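Local coordinates for axin interactor, dorsalization associated protein (Danio rerio, PDB 2QZQ) that acts as a ventralizing factor in embryogenesis by binding axin, disrupting axin homodimers and thereby inhibiting axin-mediated JNK activation, at residues A[59-63]-A[64-68]; A[91-95]-A[96-100]. All coordinates share one frame; numbering follows the deposited sequence.

Interaction 1: residues A[59-63]-A[64-68]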
loop_
_atom_site.group_PDB
_atom_site.type_symbol
_atom_site.label_atom_id
_atom_site.label_comp_id
_atom_site.label_asym_id
_atom_site.label_seq_id
_atom_site.Cartn_x
_atom_site.Cartn_y
_atom_site.Cartn_z
ATOM N N ARG A 59 -14.678 -3.097 7.842
ATOM C CA ARG A 59 -14.967 -4.513 7.732
ATOM C C ARG A 59 -13.808 -5.328 8.312
ATOM O O ARG A 59 -12.847 -5.643 7.605
ATOM C CB ARG A 59 -15.278 -4.905 6.274
ATOM C CG ARG A 59 -16.482 -4.147 5.643
ATOM C CD ARG A 59 -16.408 -4.169 4.096
ATOM N NE ARG A 59 -16.272 -5.539 3.609
ATOM C CZ ARG A 59 -15.633 -5.883 2.496
ATOM N NH1 ARG A 59 -15.040 -4.959 1.732
ATOM N NH2 ARG A 59 -15.583 -7.162 2.152
ATOM N N LYS A 60 -13.912 -5.654 9.603
ATOM C CA LYS A 60 -12.828 -6.309 10.353
ATOM C C LYS A 60 -13.229 -7.730 10.713
ATOM O O LYS A 60 -14.396 -8.004 11.017
ATOM C CB LYS A 60 -12.473 -5.522 11.636
ATOM C CG LYS A 60 -12.099 -4.032 11.433
ATOM C CD LYS A 60 -11.276 -3.507 12.614
ATOM C CE LYS A 60 -11.969 -3.740 13.977
ATOM N NZ LYS A 60 -11.352 -2.882 15.026
ATOM N N GLU A 61 -12.265 -8.636 10.634
ATOM C CA GLU A 61 -12.409 -10.021 11.047
ATOM C C GLU A 61 -11.240 -10.226 12.005
ATOM O O GLU A 61 -10.441 -9.300 12.207
ATOM C CB GLU A 61 -12.288 -11.001 9.856
ATOM C CG GLU A 61 -13.269 -10.777 8.697
ATOM C CD GLU A 61 -13.181 -11.836 7.560
ATOM O OE1 GLU A 61 -12.131 -12.511 7.351
ATOM O OE2 GLU A 61 -14.202 -11.975 6.846
ATOM N N ASP A 62 -11.134 -11.412 12.583
ATOM C CA ASP A 62 -10.058 -11.735 13.504
ATOM C C ASP A 62 -8.673 -11.489 12.875
ATOM O O ASP A 62 -7.807 -10.841 13.482
ATOM C CB ASP A 62 -10.144 -13.204 13.922
ATOM C CG ASP A 62 -11.362 -13.520 14.806
ATOM O OD1 ASP A 62 -12.222 -12.638 15.061
ATOM O OD2 ASP A 62 -11.427 -14.682 15.253
ATOM N N THR A 63 -8.464 -12.005 11.662
ATOM C CA THR A 63 -7.129 -11.937 11.049
ATOM C C THR A 63 -7.085 -11.191 9.702
ATOM O O THR A 63 -6.031 -11.119 9.072
ATOM C CB THR A 63 -6.481 -13.330 10.911
ATOM O OG1 THR A 63 -7.273 -14.122 10.026
ATOM C CG2 THR A 63 -6.413 -14.035 12.240
ATOM N N TYR A 64 -8.207 -10.600 9.290
ATOM C CA TYR A 64 -8.240 -9.759 8.096
ATOM C C TYR A 64 -9.018 -8.473 8.293
ATOM O O TYR A 64 -10.009 -8.430 9.009
ATOM C CB TYR A 64 -8.811 -10.519 6.873
ATOM C CG TYR A 64 -7.871 -11.556 6.337
ATOM C CD1 TYR A 64 -6.902 -11.220 5.395
ATOM C CD2 TYR A 64 -7.913 -12.872 6.820
ATOM C CE1 TYR A 64 -5.996 -12.182 4.934
ATOM C CE2 TYR A 64 -7.006 -13.842 6.367
ATOM C CZ TYR A 64 -6.070 -13.485 5.410
ATOM O OH TYR A 64 -5.186 -14.426 4.964
ATOM N N ILE A 65 -8.540 -7.421 7.644
ATOM C CA ILE A 65 -9.295 -6.201 7.486
ATOM C C ILE A 65 -9.527 -6.074 5.998
ATOM O O ILE A 65 -8.576 -6.070 5.212
ATOM C CB ILE A 65 -8.525 -4.991 8.046
ATOM C CG1 ILE A 65 -8.476 -5.098 9.573
ATOM C CG2 ILE A 65 -9.182 -3.653 7.644
ATOM C CD1 ILE A 65 -7.225 -4.511 10.156
ATOM N N HIS A 66 -10.803 -5.995 5.622
ATOM C CA HIS A 66 -11.206 -5.830 4.223
ATOM C C HIS A 66 -11.344 -4.349 3.876
ATOM O O HIS A 66 -11.958 -3.584 4.624
ATOM C CB HIS A 66 -12.498 -6.615 3.952
ATOM C CG HIS A 66 -12.338 -8.085 4.184
ATOM N ND1 HIS A 66 -12.459 -8.661 5.427
ATOM C CD2 HIS A 66 -11.980 -9.078 3.346
ATOM C CE1 HIS A 66 -12.193 -9.950 5.346
ATOM N NE2 HIS A 66 -11.897 -10.227 4.091
ATOM N N PHE A 67 -10.725 -3.957 2.759
ATOM C CA PHE A 67 -10.698 -2.591 2.275
ATOM C C PHE A 67 -11.569 -2.436 1.035
ATOM O O PHE A 67 -12.447 -1.548 0.996
ATOM C CB PHE A 67 -9.257 -2.163 1.925
ATOM C CG PHE A 67 -8.445 -1.718 3.119
ATOM C CD1 PHE A 67 -8.334 -0.363 3.444
ATOM C CD2 PHE A 67 -7.829 -2.662 3.947
ATOM C CE1 PHE A 67 -7.593 0.037 4.570
ATOM C CE2 PHE A 67 -7.098 -2.274 5.080
ATOM C CZ PHE A 67 -6.977 -0.922 5.395
ATOM N N SER A 68 -11.317 -3.303 0.037
ATOM C CA SER A 68 -12.004 -3.267 -1.262
ATOM C C SER A 68 -12.082 -1.847 -1.798
ATOM O O SER A 68 -13.170 -1.322 -2.029
ATOM C CB SER A 68 -13.410 -3.869 -1.153
ATOM O OG SER A 68 -13.375 -5.147 -0.550
HETATM O O HOH W 1 -13.930 -1.741 5.105
#

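Interaction 2: residues A[91-95]-A[96-100]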
loop_
_atom_site.group_PDB
_atom_site.type_symbol
_atom_site.label_atom_id
_atom_site.label_comp_id
_atom_site.label_asym_id
_atom_site.label_seq_id
_atom_site.Cartn_x
_atom_site.Cartn_y
_atom_site.Cartn_z
ATOM N N LYS A 91 -1.777 1.727 8.974
ATOM C CA LYS A 91 -1.817 2.619 10.129
ATOM C C LYS A 91 -3.088 2.398 10.929
ATOM O O LYS A 91 -4.120 2.005 10.383
ATOM C CB LYS A 91 -1.727 4.054 9.649
ATOM C CG LYS A 91 -0.331 4.395 9.035
ATOM C CD LYS A 91 -0.278 5.808 8.550
ATOM C CE LYS A 91 0.991 6.096 7.786
ATOM N NZ LYS A 91 0.905 7.461 7.175
ATOM N N HIS A 92 -3.012 2.671 12.234
ATOM C CA HIS A 92 -4.124 2.412 13.129
ATOM C C HIS A 92 -3.960 3.278 14.385
ATOM O O HIS A 92 -2.851 3.780 14.691
ATOM C CB HIS A 92 -4.275 0.902 13.446
ATOM C CG HIS A 92 -3.153 0.330 14.270
ATOM N ND1 HIS A 92 -1.839 0.313 13.842
ATOM C CD2 HIS A 92 -3.147 -0.220 15.504
ATOM C CE1 HIS A 92 -1.078 -0.219 14.781
ATOM N NE2 HIS A 92 -1.848 -0.559 15.795
ATOM N N TYR A 93 -5.076 3.446 15.084
ATOM C CA TYR A 93 -5.121 4.295 16.280
ATOM C C TYR A 93 -4.772 3.462 17.498
ATOM O O TYR A 93 -5.429 2.459 17.750
ATOM C CB TYR A 93 -6.548 4.852 16.456
ATOM C CG TYR A 93 -6.713 5.667 17.733
ATOM C CD1 TYR A 93 -6.160 6.938 17.824
ATOM C CD2 TYR A 93 -7.400 5.150 18.834
ATOM C CE1 TYR A 93 -6.302 7.719 18.993
ATOM C CE2 TYR A 93 -7.556 5.916 20.000
ATOM C CZ TYR A 93 -6.997 7.190 20.074
ATOM O OH TYR A 93 -7.128 7.960 21.226
ATOM N N LYS A 94 -3.773 3.895 18.271
ATOM C CA LYS A 94 -3.369 3.166 19.491
ATOM C C LYS A 94 -4.022 3.828 20.709
ATOM O O LYS A 94 -3.645 4.953 21.091
ATOM C CB LYS A 94 -1.848 3.150 19.650
ATOM C CG LYS A 94 -1.124 2.313 18.594
ATOM C CD LYS A 94 0.364 2.314 18.889
ATOM C CE LYS A 94 0.856 0.972 19.448
ATOM N NZ LYS A 94 2.344 0.851 19.195
ATOM N N PRO A 95 -5.028 3.159 21.304
ATOM C CA PRO A 95 -5.819 3.862 22.331
ATOM C C PRO A 95 -5.068 4.223 23.609
ATOM O O PRO A 95 -5.464 5.181 24.300
ATOM C CB PRO A 95 -6.958 2.865 22.642
ATOM C CG PRO A 95 -6.955 1.906 21.516
ATOM C CD PRO A 95 -5.532 1.799 21.072
ATOM N N LYS A 96 -4.040 3.445 23.964
ATOM C CA LYS A 96 -3.196 3.783 25.124
ATOM C C LYS A 96 -2.263 4.983 24.866
ATOM O O LYS A 96 -1.731 5.566 25.811
ATOM C CB LYS A 96 -2.382 2.574 25.611
ATOM C CG LYS A 96 -3.206 1.517 26.388
ATOM C CD LYS A 96 -2.383 0.242 26.648
ATOM C CE LYS A 96 -3.163 -0.766 27.512
ATOM N NZ LYS A 96 -4.173 -1.444 26.673
ATOM N N LYS A 97 -2.050 5.329 23.598
ATOM C CA LYS A 97 -1.080 6.354 23.204
ATOM C C LYS A 97 -1.797 7.581 22.688
ATOM O O LYS A 97 -1.242 8.672 22.678
ATOM C CB LYS A 97 -0.152 5.824 22.098
ATOM C CG LYS A 97 0.707 4.638 22.506
ATOM C CD LYS A 97 1.635 4.979 23.667
ATOM C CE LYS A 97 2.560 3.824 23.977
ATOM N NZ LYS A 97 3.726 4.279 24.766
ATOM N N ARG A 98 -3.042 7.399 22.282
ATOM C CA ARG A 98 -3.854 8.463 21.720
ATOM C C ARG A 98 -3.250 9.090 20.452
ATOM O O ARG A 98 -3.414 10.290 20.185
ATOM C CB ARG A 98 -4.145 9.527 22.795
ATOM C CG ARG A 98 -4.719 8.919 24.067
ATOM C CD ARG A 98 -5.116 10.022 25.085
ATOM N NE ARG A 98 -5.977 11.019 24.451
ATOM C CZ ARG A 98 -7.231 10.782 24.110
ATOM N NH1 ARG A 98 -7.724 9.588 24.375
ATOM N NH2 ARG A 98 -7.981 11.720 23.522
ATOM N N PHE A 99 -2.540 8.276 19.664
ATOM C CA PHE A 99 -2.144 8.721 18.335
ATOM C C PHE A 99 -2.161 7.565 17.342
ATOM O O PHE A 99 -2.281 6.415 17.726
ATOM C CB PHE A 99 -0.762 9.410 18.349
ATOM C CG PHE A 99 0.363 8.559 18.886
ATOM C CD1 PHE A 99 1.094 8.986 19.994
ATOM C CD2 PHE A 99 0.741 7.370 18.258
ATOM C CE1 PHE A 99 2.167 8.217 20.497
ATOM C CE2 PHE A 99 1.797 6.595 18.745
ATOM C CZ PHE A 99 2.511 7.021 19.867
ATOM N N THR A 100 -1.996 7.917 16.071
ATOM C CA THR A 100 -1.897 6.958 14.968
ATOM C C THR A 100 -0.472 6.449 14.793
ATOM O O THR A 100 0.483 7.228 14.801
ATOM C CB THR A 100 -2.343 7.621 13.674
ATOM O OG1 THR A 100 -3.721 7.967 13.805
ATOM C CG2 THR A 100 -2.165 6.651 12.436
#

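Interaction 1: residues A[59-63]-A[64-68]
A tight beta hairpin at the edge of the C-terminal, C2-type domain of the protein brings Arg-59 against His-66 and Ser-68, with residues 61-63 making the turn. Its backbone ladder is short. His-66 N bonds to Arg-59 O at 2.9 Å, and Glu-61 N closes the loop onto Tyr-64 O at 2.8 Å. Between them Lys-60 and Ile-65 form a non-hydrogen-bonded antiparallel pair, their side chains on one face and those of Arg-59 and His-66 on the other. The partner bond of the Arg-59/His-66 pair is made through a water, which accepts from Arg-59 N and donates to His-66 O at 2.7 Å. On the face shared with His-66, the arginine chain bends at chi3 (53°) and lays one face of its guanidinium over His-66 CB, with CZ 3.5 Å from that carbon. The same bend brings NH1 to Ser-68 OG, a 2.8 Å hydrogen bond lying in the guanidinium plane, so packing and bond together limit its rotation. At the turn, Thr-63 O sits over one face of the Tyr-64 ring, while Thr-63 OG1 approaches Tyr-64 CD2 to 3.5 Å. Lys-22 makes a cation-pi contact with this ring. Were Tyr-64 cut back to an alanine, Lys-22 would probably lose its cation-pi partner and the Thr-63 hydroxyl the ring carbons beside it. The hairpin belongs to a region that, by similarity, binds axin. Strand 64-72 is bonded on its other flank to strand 15-24, while Ile-65 and Phe-67 reach inward to touch strand 34-41 through Pro-34 and Ile-36.

Interaction 2: residues A[91-95]-A[96-100]
Tyr-93 and Arg-98 run side by side and point the same way, yet their flat groups are almost perpendicular, the ring and guanidinium planes standing 87° apart. The phenol oxygen lies over one face of the guanidinium, with Tyr-93 OH 3.6 Å from Arg-98 NH1, a packing contact without a hydrogen bond. With CG anti to the backbone N (chi1 176°), the tyrosine ring is carried along the hairpin toward its loop, where OH also comes within 3.3 Å of Arg-98 CA. On the other side of the hairpin, Lys-97 CB sits 3.6 Å above the plane of the Phe-99 ring, offset toward its rim. That same carbon meets Lys-94 CB at 4.0 Å, so the aliphatic roots of the two lysines pack while their amines remain apart. These side chains decorate the tip of a beta hairpin joining strands 85-94 and 99-109, turning through Pro-95 to Arg-98. Pro-95 and Lys-96 occupy the central positions of a type I turn, and Arg-98 takes a left-handed helical conformation (phi 60°) that returns the chain to the strand. Lys-94 O is gripped twice: Lys-97 N approaches from above the carbonyl plane at 3.0 Å, whereas Arg-98 N, at 2.8 Å, lies nearly in line with the C=O, though its bond is bent at the hydrogen. Next to the loop, Lys-94 N gives an almost straight bond to Phe-99 O. Further down the strands Thr-100 CG2 rests on Lys-91 CB at 3.8 Å, while the Lys-91 amine turns to Thr-37 OG1 on the adjoining strand 34-41.

Overall arrangement
Interactions 1 and 2 illustrate how one antiparallel fold can use the same device twice, a hairpin reversal between strands that follow one another in the chain, in different settings. They come in series along the chain: the 59-68 hairpin closes before the 91-100 hairpin opens, and strands 64-72 and 85-94 are successive. Their centres lie 18 Å apart and their nearest atoms about 6 Å apart, so they do not touch. Interaction 1 includes one of the two outermost strands, 59-60, whereas interaction 2 joins two inner strands at one end. Both are surface features of the same C2 domain, but the region assigned to axin binding by similarity includes interaction 1 alone.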